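Local atomic coordinates of PLP-Dependent L-Arginine Hydroxylase MppP (Streptomyces wadayamensis, PDB entry 6C9B), a protein that acts as a PLP-dependent oxidase on L-arginine, forming 4-hydroxy-2-ketoarginine and 2-ketoarginine, probably in antibiotic biosynthesis. Residues His112-Phe115 / Asp116-Asp120; Phe332-Cys336 / Arg337-Trp341; Asp120-Gly124 / Asn125-Leu129; Arg99-Ser102 / Ala103-Arg107; Ala140-Ser143 / Ala144-Ser148. All blocks are in the same frame, centred on the assembly; numbering follows the deposited sequence.

Contact 1 (His112-Phe115 / Asp116-Asp120); sequences HPTF and DNIAD. With EGV ((4S)-5-carbamimidamido-4-hydroxy-2-oxopentanoic acid), chain F.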
# COMPACT_ATOMS: atom_id res chain seq x y z
N HIS B 112 11.69 -22.37 0.50
CA HIS B 112 10.65 -22.98 1.31
C HIS B 112 11.32 -23.48 2.58
O HIS B 112 12.31 -24.21 2.51
CB HIS B 112 10.02 -24.14 0.53
CG HIS B 112 8.92 -24.84 1.25
ND1 HIS B 112 9.07 -26.09 1.82
CD2 HIS B 112 7.63 -24.48 1.48
CE1 HIS B 112 7.93 -26.46 2.37
NE2 HIS B 112 7.04 -25.50 2.18
N PRO B 113 10.83 -23.09 3.77
CA PRO B 113 9.73 -22.18 4.06
C PRO B 113 10.12 -20.74 3.80
O PRO B 113 11.31 -20.42 3.67
CB PRO B 113 9.48 -22.42 5.54
CG PRO B 113 10.88 -22.68 6.07
CD PRO B 113 11.52 -23.53 5.00
N THR B 114 9.12 -19.87 3.74
CA THR B 114 9.36 -18.43 3.74
C THR B 114 8.06 -17.76 4.15
O THR B 114 7.03 -18.41 4.33
CB THR B 114 9.93 -17.93 2.40
OG1 THR B 114 10.59 -16.66 2.60
CG2 THR B 114 8.88 -17.80 1.32
N PHE B 115 8.11 -16.45 4.31
CA PHE B 115 6.93 -15.69 4.70
C PHE B 115 5.83 -15.90 3.65
O PHE B 115 6.07 -15.76 2.45
CB PHE B 115 7.30 -14.21 4.83
CG PHE B 115 6.13 -13.31 5.06
CD1 PHE B 115 5.08 -13.69 5.90
CD2 PHE B 115 6.07 -12.07 4.43
CE1 PHE B 115 3.99 -12.85 6.10
CE2 PHE B 115 5.00 -11.22 4.64
CZ PHE B 115 3.95 -11.61 5.47
N ASP B 116 4.64 -16.29 4.11
CA ASP B 116 3.71 -16.94 3.19
C ASP B 116 3.10 -15.97 2.21
O ASP B 116 2.63 -16.41 1.14
CB ASP B 116 2.60 -17.74 3.94
CG ASP B 116 1.62 -16.87 4.78
OD1 ASP B 116 1.91 -15.70 5.06
OD2 ASP B 116 0.55 -17.40 5.14
N ASN B 117 3.16 -14.66 2.45
CA ASN B 117 2.47 -13.81 1.50
C ASN B 117 3.27 -13.70 0.20
O ASN B 117 2.66 -13.42 -0.84
CB ASN B 117 2.12 -12.46 2.11
CG ASN B 117 3.22 -11.48 2.05
OD1 ASN B 117 4.39 -11.83 2.01
ND2 ASN B 117 2.84 -10.20 2.09
N ILE B 118 4.58 -14.00 0.22
CA ILE B 118 5.34 -14.07 -1.04
C ILE B 118 4.72 -15.13 -1.94
O ILE B 118 4.41 -14.87 -3.12
CB ILE B 118 6.82 -14.37 -0.76
CG1 ILE B 118 7.50 -13.21 -0.02
CG2 ILE B 118 7.58 -14.60 -2.06
CD1 ILE B 118 8.83 -13.56 0.61
N ALA B 119 4.51 -16.33 -1.39
CA ALA B 119 3.90 -17.41 -2.15
C ALA B 119 2.49 -17.05 -2.57
O ALA B 119 2.08 -17.32 -3.70
CB ALA B 119 3.86 -18.71 -1.31
N ASP B 120 1.73 -16.44 -1.67
CA ASP B 120 0.33 -16.17 -1.97
C ASP B 120 0.15 -15.06 -3.02
O ASP B 120 -0.78 -15.14 -3.84
CB ASP B 120 -0.38 -15.81 -0.67
CG ASP B 120 -0.55 -17.02 0.25
OD1 ASP B 120 -0.53 -18.17 -0.22
OD2 ASP B 120 -0.78 -16.83 1.44
C10 EGV F . 5.73 -11.21 9.80
C02 EGV F . 2.17 -8.52 7.44
C03 EGV F . 1.32 -9.10 5.16
C06 EGV F . 3.65 -8.88 7.48
C07 EGV F . 3.79 -10.09 8.43
C09 EGV F . 5.22 -10.68 8.47
N01 EGV F . 1.40 -9.39 6.56
N04 EGV F . 0.56 -9.95 4.31
N05 EGV F . 1.98 -8.08 4.66
O08 EGV F . 4.37 -7.82 7.96
O11 EGV F . 6.91 -11.52 9.85
O12 EGV F . 4.99 -11.32 10.80
O13 EGV F . 5.94 -10.74 7.47

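Contact 2 (Phe332-Cys336 / Arg337-Trp341); sequences FALPC and RQFHW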
# COMPACT_ATOMS: atom_id res chain seq x y z
N PHE B 332 -0.43 -14.33 22.37
CA PHE B 332 -0.65 -14.63 20.95
C PHE B 332 0.68 -14.81 20.22
O PHE B 332 1.39 -13.84 19.95
CB PHE B 332 -1.47 -13.53 20.28
CG PHE B 332 -2.88 -13.47 20.77
CD1 PHE B 332 -3.86 -14.25 20.17
CD2 PHE B 332 -3.22 -12.68 21.86
CE1 PHE B 332 -5.17 -14.20 20.63
CE2 PHE B 332 -4.52 -12.64 22.32
CZ PHE B 332 -5.49 -13.41 21.71
N ALA B 333 0.96 -16.06 19.83
CA ALA B 333 2.10 -16.39 19.00
C ALA B 333 1.59 -16.77 17.61
O ALA B 333 0.45 -16.45 17.24
CB ALA B 333 2.92 -17.50 19.67
N LEU B 334 2.45 -17.39 16.81
CA LEU B 334 2.09 -17.72 15.44
C LEU B 334 2.41 -19.19 15.15
O LEU B 334 3.58 -19.60 15.27
CB LEU B 334 2.85 -16.80 14.49
CG LEU B 334 2.38 -16.58 13.08
CD1 LEU B 334 0.99 -16.03 13.11
CD2 LEU B 334 3.36 -15.62 12.39
N PRO B 335 1.43 -20.01 14.77
CA PRO B 335 1.77 -21.37 14.32
C PRO B 335 2.58 -21.32 13.04
O PRO B 335 2.39 -20.46 12.19
CB PRO B 335 0.42 -22.04 14.08
CG PRO B 335 -0.61 -21.12 14.74
CD PRO B 335 -0.02 -19.75 14.69
N CYS B 336 3.46 -22.29 12.89
CA CYS B 336 4.41 -22.21 11.80
C CYS B 336 3.94 -22.87 10.50
O CYS B 336 4.63 -22.72 9.50
CB CYS B 336 5.73 -22.84 12.20
SG CYS B 336 6.75 -21.63 13.03
N ARG B 337 2.85 -23.65 10.53
CA ARG B 337 2.45 -24.41 9.35
C ARG B 337 2.54 -23.59 8.08
O ARG B 337 3.07 -24.05 7.06
CB ARG B 337 1.01 -24.92 9.49
CG ARG B 337 0.84 -26.18 10.29
CD ARG B 337 -0.65 -26.56 10.38
NE ARG B 337 -1.27 -26.82 9.07
CZ ARG B 337 -1.30 -28.01 8.46
NH1 ARG B 337 -0.72 -29.07 9.00
NH2 ARG B 337 -1.91 -28.13 7.29
N GLN B 338 2.01 -22.38 8.11
CA GLN B 338 1.79 -21.70 6.84
C GLN B 338 3.05 -21.06 6.25
O GLN B 338 2.99 -20.65 5.08
CB GLN B 338 0.70 -20.68 7.00
CG GLN B 338 -0.67 -21.37 6.86
CD GLN B 338 -1.76 -20.70 7.65
OE1 GLN B 338 -1.54 -20.20 8.75
NE2 GLN B 338 -2.97 -20.71 7.09
N PHE B 339 4.16 -20.97 6.98
CA PHE B 339 5.43 -20.66 6.34
C PHE B 339 5.87 -21.76 5.39
O PHE B 339 6.65 -21.52 4.47
CB PHE B 339 6.54 -20.47 7.37
CG PHE B 339 6.34 -19.28 8.28
CD1 PHE B 339 6.69 -18.01 7.88
CD2 PHE B 339 5.84 -19.47 9.55
CE1 PHE B 339 6.52 -16.93 8.72
CE2 PHE B 339 5.67 -18.39 10.40
CZ PHE B 339 6.01 -17.12 9.99
N HIS B 340 5.39 -22.98 5.62
CA HIS B 340 5.74 -24.12 4.77
C HIS B 340 4.66 -24.23 3.70
O HIS B 340 3.80 -25.12 3.69
CB HIS B 340 5.88 -25.37 5.61
CG HIS B 340 6.93 -25.24 6.66
ND1 HIS B 340 8.22 -25.69 6.48
CD2 HIS B 340 6.90 -24.64 7.87
CE1 HIS B 340 8.93 -25.41 7.57
NE2 HIS B 340 8.15 -24.76 8.42
N TRP B 341 4.75 -23.26 2.79
CA TRP B 341 3.68 -22.96 1.85
C TRP B 341 3.48 -24.08 0.83
O TRP B 341 2.43 -24.14 0.20
CB TRP B 341 3.98 -21.62 1.16
CG TRP B 341 5.34 -21.57 0.52
CD1 TRP B 341 6.49 -21.03 1.05
CD2 TRP B 341 5.70 -22.11 -0.77
NE1 TRP B 341 7.55 -21.21 0.17
CE2 TRP B 341 7.09 -21.85 -0.96
CE3 TRP B 341 4.99 -22.76 -1.78
CZ2 TRP B 341 7.78 -22.26 -2.11
CZ3 TRP B 341 5.67 -23.14 -2.94
CH2 TRP B 341 7.06 -22.90 -3.08
O HOH W 1 0.38 -21.26 10.23

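Contact 3 (Asp120-Gly124 / Asn125-Leu129); sequences DLLRG and NGLDL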
# COMPACT_ATOMS: atom_id res chain seq x y z
N ASP B 120 1.73 -16.44 -1.67
CA ASP B 120 0.33 -16.17 -1.97
C ASP B 120 0.15 -15.06 -3.02
O ASP B 120 -0.78 -15.14 -3.84
CB ASP B 120 -0.38 -15.81 -0.67
CG ASP B 120 -0.55 -17.02 0.25
OD1 ASP B 120 -0.53 -18.17 -0.22
OD2 ASP B 120 -0.78 -16.83 1.44
N LEU B 121 1.04 -14.07 -3.05
CA LEU B 121 0.97 -13.04 -4.06
C LEU B 121 1.42 -13.57 -5.41
O LEU B 121 0.81 -13.26 -6.44
CB LEU B 121 1.82 -11.84 -3.66
CG LEU B 121 1.27 -11.07 -2.45
CD1 LEU B 121 2.31 -10.02 -1.96
CD2 LEU B 121 -0.05 -10.42 -2.77
N LEU B 122 2.40 -14.46 -5.43
CA LEU B 122 2.83 -15.05 -6.69
C LEU B 122 1.74 -15.97 -7.23
O LEU B 122 1.35 -15.88 -8.41
CB LEU B 122 4.14 -15.81 -6.50
CG LEU B 122 5.39 -15.00 -6.27
CD1 LEU B 122 6.57 -15.83 -5.73
CD2 LEU B 122 5.78 -14.31 -7.56
N ARG B 123 1.25 -16.87 -6.39
CA ARG B 123 0.19 -17.75 -6.85
C ARG B 123 -1.04 -16.97 -7.28
O ARG B 123 -1.70 -17.32 -8.27
CB ARG B 123 -0.19 -18.74 -5.75
CG ARG B 123 0.78 -19.87 -5.51
CD ARG B 123 0.10 -20.96 -4.63
NE ARG B 123 0.83 -22.23 -4.60
CZ ARG B 123 1.33 -22.81 -3.51
NH1 ARG B 123 1.21 -22.25 -2.31
NH2 ARG B 123 1.96 -23.98 -3.62
N GLY B 124 -1.38 -15.92 -6.53
CA GLY B 124 -2.55 -15.13 -6.85
C GLY B 124 -2.46 -14.44 -8.19
O GLY B 124 -3.47 -14.13 -8.80
N ASN B 125 -1.24 -14.16 -8.65
CA ASN B 125 -1.04 -13.57 -9.95
C ASN B 125 -0.75 -14.61 -11.03
O ASN B 125 -0.33 -14.24 -12.13
CB ASN B 125 0.10 -12.56 -9.86
CG ASN B 125 -0.36 -11.26 -9.24
OD1 ASN B 125 -1.01 -10.46 -9.92
ND2 ASN B 125 -0.10 -11.06 -7.97
N GLY B 126 -1.01 -15.87 -10.75
CA GLY B 126 -0.94 -16.91 -11.77
C GLY B 126 0.39 -17.59 -11.96
O GLY B 126 0.56 -18.30 -12.96
N LEU B 127 1.33 -17.41 -11.04
CA LEU B 127 2.62 -18.07 -11.13
C LEU B 127 2.59 -19.44 -10.45
O LEU B 127 2.12 -19.58 -9.32
CB LEU B 127 3.70 -17.16 -10.53
CG LEU B 127 3.79 -15.89 -11.38
CD1 LEU B 127 4.33 -14.70 -10.69
CD2 LEU B 127 4.52 -16.16 -12.73
N ASP B 128 3.11 -20.44 -11.15
CA ASP B 128 3.27 -21.77 -10.56
C ASP B 128 4.55 -21.77 -9.75
O ASP B 128 5.56 -21.21 -10.17
CB ASP B 128 3.35 -22.83 -11.66
CG ASP B 128 3.30 -24.26 -11.12
OD1 ASP B 128 2.72 -24.50 -10.05
OD2 ASP B 128 3.86 -25.15 -11.79
N LEU B 129 4.51 -22.37 -8.57
CA LEU B 129 5.64 -22.30 -7.65
C LEU B 129 6.33 -23.65 -7.53
O LEU B 129 5.68 -24.69 -7.39
CB LEU B 129 5.20 -21.86 -6.27
CG LEU B 129 4.56 -20.49 -6.22
CD1 LEU B 129 4.12 -20.18 -4.76
CD2 LEU B 129 5.52 -19.46 -6.74
O HOH W 2 1.81 -23.10 -7.43
O HOH W 3 3.54 -25.54 -5.75

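Contact 4 (Arg99-Ser102 / Ala103-Arg107); sequences RSLS and ASVDR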
# COMPACT_ATOMS: atom_id res chain seq x y z
N ARG B 99 2.77 -9.38 -10.41
CA ARG B 99 1.96 -9.11 -11.59
C ARG B 99 2.87 -8.86 -12.79
O ARG B 99 2.53 -9.28 -13.91
CB ARG B 99 1.02 -7.92 -11.33
CG ARG B 99 0.01 -7.77 -12.48
CD ARG B 99 -1.39 -7.50 -11.97
NE ARG B 99 -1.58 -6.17 -11.41
CZ ARG B 99 -1.63 -5.06 -12.13
NH1 ARG B 99 -1.88 -3.91 -11.53
NH2 ARG B 99 -1.39 -5.09 -13.45
N SER B 100 4.04 -8.25 -12.56
CA SER B 100 4.99 -8.03 -13.66
C SER B 100 5.56 -9.34 -14.18
O SER B 100 5.69 -9.53 -15.40
CB SER B 100 6.13 -7.14 -13.19
OG SER B 100 5.65 -5.84 -12.86
N LEU B 101 5.94 -10.25 -13.27
CA LEU B 101 6.43 -11.56 -13.68
C LEU B 101 5.41 -12.29 -14.53
O LEU B 101 5.78 -12.99 -15.49
CB LEU B 101 6.77 -12.41 -12.45
CG LEU B 101 8.09 -12.08 -11.77
CD1 LEU B 101 8.12 -12.73 -10.40
CD2 LEU B 101 9.26 -12.58 -12.61
N SER B 102 4.12 -12.18 -14.18
CA SER B 102 3.08 -12.96 -14.85
C SER B 102 2.97 -12.60 -16.32
O SER B 102 2.40 -13.38 -17.09
CB SER B 102 1.73 -12.77 -14.14
OG SER B 102 1.10 -11.55 -14.50
N ALA B 103 3.54 -11.46 -16.74
CA ALA B 103 3.52 -11.08 -18.15
C ALA B 103 4.35 -12.01 -19.02
O ALA B 103 4.05 -12.16 -20.21
CB ALA B 103 4.05 -9.65 -18.31
N SER B 104 5.42 -12.62 -18.47
CA SER B 104 6.34 -13.39 -19.30
C SER B 104 6.86 -14.66 -18.65
O SER B 104 7.64 -15.37 -19.29
CB SER B 104 7.53 -12.51 -19.70
OG SER B 104 8.19 -12.03 -18.54
N VAL B 105 6.49 -14.94 -17.41
CA VAL B 105 6.99 -16.08 -16.66
C VAL B 105 5.81 -16.95 -16.26
O VAL B 105 4.77 -16.43 -15.84
CB VAL B 105 7.77 -15.60 -15.43
CG1 VAL B 105 8.17 -16.76 -14.53
CG2 VAL B 105 8.98 -14.81 -15.89
N ASP B 106 5.98 -18.26 -16.34
CA ASP B 106 4.97 -19.23 -15.91
C ASP B 106 5.26 -19.81 -14.52
O ASP B 106 4.32 -20.08 -13.77
CB ASP B 106 4.87 -20.38 -16.93
CG ASP B 106 4.23 -19.95 -18.23
OD1 ASP B 106 3.31 -19.12 -18.18
OD2 ASP B 106 4.66 -20.44 -19.30
N ARG B 107 6.53 -20.05 -14.18
CA ARG B 107 6.90 -20.78 -12.95
C ARG B 107 8.04 -20.06 -12.24
O ARG B 107 8.93 -19.48 -12.87
CB ARG B 107 7.31 -22.23 -13.28
CG ARG B 107 6.39 -22.96 -14.24
CD ARG B 107 6.31 -24.47 -13.96
NE ARG B 107 7.63 -25.07 -13.77
CZ ARG B 107 7.86 -26.17 -13.05
NH1 ARG B 107 9.09 -26.63 -12.94
NH2 ARG B 107 6.87 -26.79 -12.42
O HOH W 4 2.14 -16.52 -16.08

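Contact 5 (Ala140-Ser143 / Ala144-Ser148); sequences ADLS and AELLS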
# COMPACT_ATOMS: atom_id res chain seq x y z
N ALA B 140 24.07 -26.32 -2.69
CA ALA B 140 24.45 -26.85 -3.99
C ALA B 140 23.93 -25.93 -5.08
O ALA B 140 22.97 -25.19 -4.87
CB ALA B 140 23.90 -28.25 -4.20
N ASP B 141 24.57 -25.99 -6.25
CA ASP B 141 24.02 -25.31 -7.40
C ASP B 141 22.60 -25.80 -7.66
O ASP B 141 22.28 -26.97 -7.44
CB ASP B 141 24.86 -25.57 -8.65
CG ASP B 141 26.21 -24.92 -8.63
OD1 ASP B 141 26.59 -24.30 -7.63
OD2 ASP B 141 26.91 -25.03 -9.66
N LEU B 142 21.74 -24.93 -8.17
CA LEU B 142 20.47 -25.39 -8.70
C LEU B 142 20.67 -26.19 -9.98
O LEU B 142 21.61 -25.98 -10.75
CB LEU B 142 19.53 -24.22 -8.97
CG LEU B 142 19.25 -23.34 -7.76
CD1 LEU B 142 18.30 -22.18 -8.14
CD2 LEU B 142 18.68 -24.15 -6.60
N SER B 143 19.78 -27.16 -10.20
CA SER B 143 19.94 -28.05 -11.33
C SER B 143 19.60 -27.32 -12.62
O SER B 143 18.83 -26.37 -12.65
CB SER B 143 19.07 -29.30 -11.16
OG SER B 143 17.71 -29.00 -11.41
N ALA B 144 20.21 -27.77 -13.72
CA ALA B 144 19.88 -27.18 -15.01
C ALA B 144 18.43 -27.46 -15.37
O ALA B 144 17.78 -26.65 -16.04
CB ALA B 144 20.83 -27.72 -16.08
N GLU B 145 17.91 -28.61 -14.93
CA GLU B 145 16.52 -28.95 -15.18
C GLU B 145 15.60 -27.95 -14.50
O GLU B 145 14.62 -27.48 -15.10
CB GLU B 145 16.25 -30.37 -14.68
CG GLU B 145 14.79 -30.63 -14.33
CD GLU B 145 14.43 -32.10 -14.36
OE1 GLU B 145 15.06 -32.86 -15.13
OE2 GLU B 145 13.50 -32.50 -13.62
N LEU B 146 15.91 -27.60 -13.25
CA LEU B 146 15.09 -26.60 -12.58
C LEU B 146 15.20 -25.25 -13.27
O LEU B 146 14.18 -24.59 -13.54
CB LEU B 146 15.51 -26.49 -11.11
CG LEU B 146 14.77 -25.41 -10.33
CD1 LEU B 146 13.26 -25.68 -10.30
CD2 LEU B 146 15.33 -25.35 -8.92
N LEU B 147 16.43 -24.81 -13.55
CA LEU B 147 16.61 -23.46 -14.06
C LEU B 147 15.97 -23.31 -15.43
O LEU B 147 15.43 -22.24 -15.75
CB LEU B 147 18.10 -23.11 -14.12
CG LEU B 147 18.69 -22.84 -12.73
CD1 LEU B 147 20.20 -22.83 -12.77
CD2 LEU B 147 18.16 -21.54 -12.18
N SER B 148 15.98 -24.36 -16.23
CA SER B 148 15.35 -24.31 -17.55
C SER B 148 13.84 -24.40 -17.47
O SER B 148 13.17 -24.16 -18.48
CB SER B 148 15.88 -25.45 -18.43
OG SER B 148 15.30 -26.69 -18.07

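Contact 1 (His112-Phe115 / Asp116-Asp120)
Phe115 and Ile118 are joined by the backbone where the loop behind strand 107-112 turns into helix 116-124. Ile118 N donates to Phe115 O over 3.2 Å, bent to 146° at the hydrogen and coming from above the carbonyl plane; the next carbonyl, Asp116 O, already takes a regular helical bond from Asp120 N at 3.0 Å. The chain reaches this turn through a cis peptide bond before Pro113, a kink that proline tolerates well.

Phe115 carries the contact. With CG anti to the backbone N (chi1 172°), its ring is spread between the helix start and the bound hydroxy-keto acid. One face receives the ligand, whose C09 lies 3.3 Å above the ring plane, toward the rim, with the keto oxygen O13 close to CZ. Over the opposite face lie Asn117 N and CB, and the Asn117 amide is turned 37° from the ring. Asn117 ND2 comes to 3.2 Å from EGV N04, while its hydrogen bonds go to Ser91 and to Asp249 O of the second subunit. Farther back, the Ile118 and Thr114 side chains cross at about a right angle; the Thr114 hydroxyl is bonded to Asn159 and Thr156.

The keto group thus lies over one face of an apolar ring, its plane tilted against it, an amide secured from two subunits stands by the guanidinium end, and Asp116, a magnesium ligand in another structure of this protein, is held by Leu11 N.

Contact 2 (Phe332-Cys336 / Arg337-Trp341)
Leu334 and Phe339 meet at about a right angle: the CD2 methyl of Leu334 comes to 3.9 Å from Phe339 CZ, an approach oblique to the ring. With CG anti to its carbonyl carbon (chi1 -65°), Phe339 turns its ring back toward the strand, which suits a large apolar side chain in this buried bend. Cys336 flanks the same ring. Its SG lies 5.2 Å from the centroid of the Phe339 ring and 63° off the normal, an oblique sulfur-aromatic contact, and a small, polarisable thiol fits there.

The Phe339 and His340 rings share one backbone oxygen at their edges. Cys336 O lies near the plane of each, and His340 CD2 approaches it to 3.4 Å. The same oxygen accepts Phe339 N at 3.1 Å, from above the carbonyl plane, which closes the 3-10 turn 337-339.

Gln338 uses its polar end differently. A water donates to its OE1 (2.6 Å) and to Pro335 O while accepting from Gln338 N, and NE2 donates to Lys8 O.

The bend out of strand 331-335 is therefore apolar on its leucine and phenylalanine side, whereas on its other side one water satisfies Pro335 O and Gln338 N and is itself gripped by the Gln338 amide oxygen, close to Asp116.

Contact 3 (Asp120-Gly124 / Asn125-Leu129)
Leu122 and Leu127 face each other across a Schellman motif that ends helix 116-124. Leu127 N returns to Leu122 O at 3.0 Å, and Gly126 N bonds Arg123 O at the same length. Gly126 is the C-prime residue; its positive phi (90°) would press a beta carbon against the preceding carbonyl, so glycine suits the place.

Leu122, with CG anti to its carbonyl carbon (chi1 -71°), divides its branches between two partners. The Leu122 and Leu127 side chains cross obliquely, CD2 of Leu122 3.5 Å from CD1 of Leu127, tighter than usual for two carbons, while CB and CD1 of Leu122 pack on Leu129 CD2, the two side chains meeting at about a right angle. Arg123 lies on the other branch of Leu129: its chain is extended from CG to NE, and Leu129 CD1 sits 3.4 Å from Arg123 CG and over one face of the guanidinium, toward its rim. The apolar stem thus covers a leucine while the charged end keeps its polar bonds. NE shares a water with Leu129 N, and NH2 reaches Leu129 O through another.

Asn125 turns its amide back to the helix. ND2 donates to Leu121 O at 2.8 Å, nearly within its own amide plane, and Asn125 N grips the same oxygen at 3.1 Å from the opposite face of the carbonyl plane; ND2 also bonds Glu95.

In the fold, this is the return of the beta-alpha-beta unit 107-112, 116-124, 128-133: Leu127 and Leu129 rest on Val108 of strand 107-112, Leu121 and Leu122 on Met94 of helix 90-101, and Leu121 and Asn125 also pack against Arg99 of the second subunit.

Contact 4 (Arg99-Ser102 / Ala103-Arg107)
The Leu101 peptide carbonyl is the flat group on which this turn is built, and Ser104 N and Val105 N approach it differently. Ser104 N donates from above its plane, 44° out, at 3.0 Å from Leu101 O. Val105 N, 2.8 Å from the same oxygen, lies nearly in line with the C=O bond (171°), though the bond is bent at the hydrogen. The Ser100 carbonyl likewise has a donor above it: Ala103 N bonds Ser100 O at 3.2 Å, steeply out of the plane, and the small methyl of Ala103 fits against that oxygen.

Ser102 serves the backbone as well. With OG held between its own N and carbonyl carbon (chi1 79°), it folds back to donate to Arg99 O over 2.7 Å, tilted from the carbonyl plane; a short hydroxyl side chain is well suited to this.

Leu101 and Val105 run side by side, pointing the same way, with Leu101 CD2 and Val105 CG2 4.0 Å apart. Leu101 also packs on Leu127 and Leu241, so the pair faces inward, which suits two branched aliphatic side chains, both buried. A water donates to Val105 O at 2.6 Å and weakly to Ser102 O. The Arg99 guanidinium leaves the turn for a salt bridge with Glu95 of the second subunit.

Overlapping turns whose carbonyls accept successive NH groups are typical of a helix C-terminus; here they lead helix 90-101 into strand 107-112 of the seven-stranded sheet, in the large domain of a fold-type I PLP enzyme.

Contact 5 (Ala140-Ser143 / Ala144-Ser148)
Ser143 caps the first turn of helix 144-149 at Leu146, and Leu142 with Leu147 forms a hydrophobic staple around that N-cap, one residue before it and four after.

The hydrogen bonds come first. Ser143 OG accepts from Leu146 N at 2.9 Å, with a nearly straight 159° at the hydrogen. Its torsion explains this: at chi1 75° OG stands between the backbone N and the carbonyl carbon and so faces the helix NH groups, which lack a carbonyl partner one turn earlier. Serine suits the N-cap because its hydroxyl is short enough to take the place of that missing acceptor. The regular helical bond follows, Leu147 N to Ser143 O at 3.0 Å, and Ser148 N to Ala144 O continues the series.

The apolar contacts lie on the inner side. Leu142 and Leu147 cross at about a right angle, Leu142 CB lying 4.1 Å from Leu147 CG, while Leu142 CD2 meets Leu146 CD2 at 4.2 Å. Leu142 also packs on Val132, Val153 and Leu174, and Leu146 on Val130, so these leucines press the short helix against strands 128-133 and 152-156 and helix 168-181.

Charged side chains lie farther out. Asp141 makes salt bridges with Arg170 and Arg173 of helix 168-181, tying the loop to that helix. Glu145, in the first turn, is placed where a negative charge would probably suit the helix N-terminus.

Behind the capping bond, the beta carbon of Leu146 closes up to 3.4 Å from Ser143 OG.

From the N terminus the order is contact 4, contact 1, contact 3, contact 5 and contact 2, and none nests in or crosses another. Contact 4 closes the turn from helix 90-101 toward strand 107-112; contact 1 closes the next, into helix 116-124; contact 3, sharing Asp120 with it, closes the return to strand 128-133. Contacts 3 and 4 touch through Asp128 and Asp106, joining the two turns at the N-terminal ends of neighbouring strands 107-112 and 128-133. Contact 5 opens helix 144-149, about 21 Å from contact 1 between centres. Contact 2, much later, turns out of strand 331-335, and Phe339 O meets Thr114 N, tying the smaller sheet to contact 1.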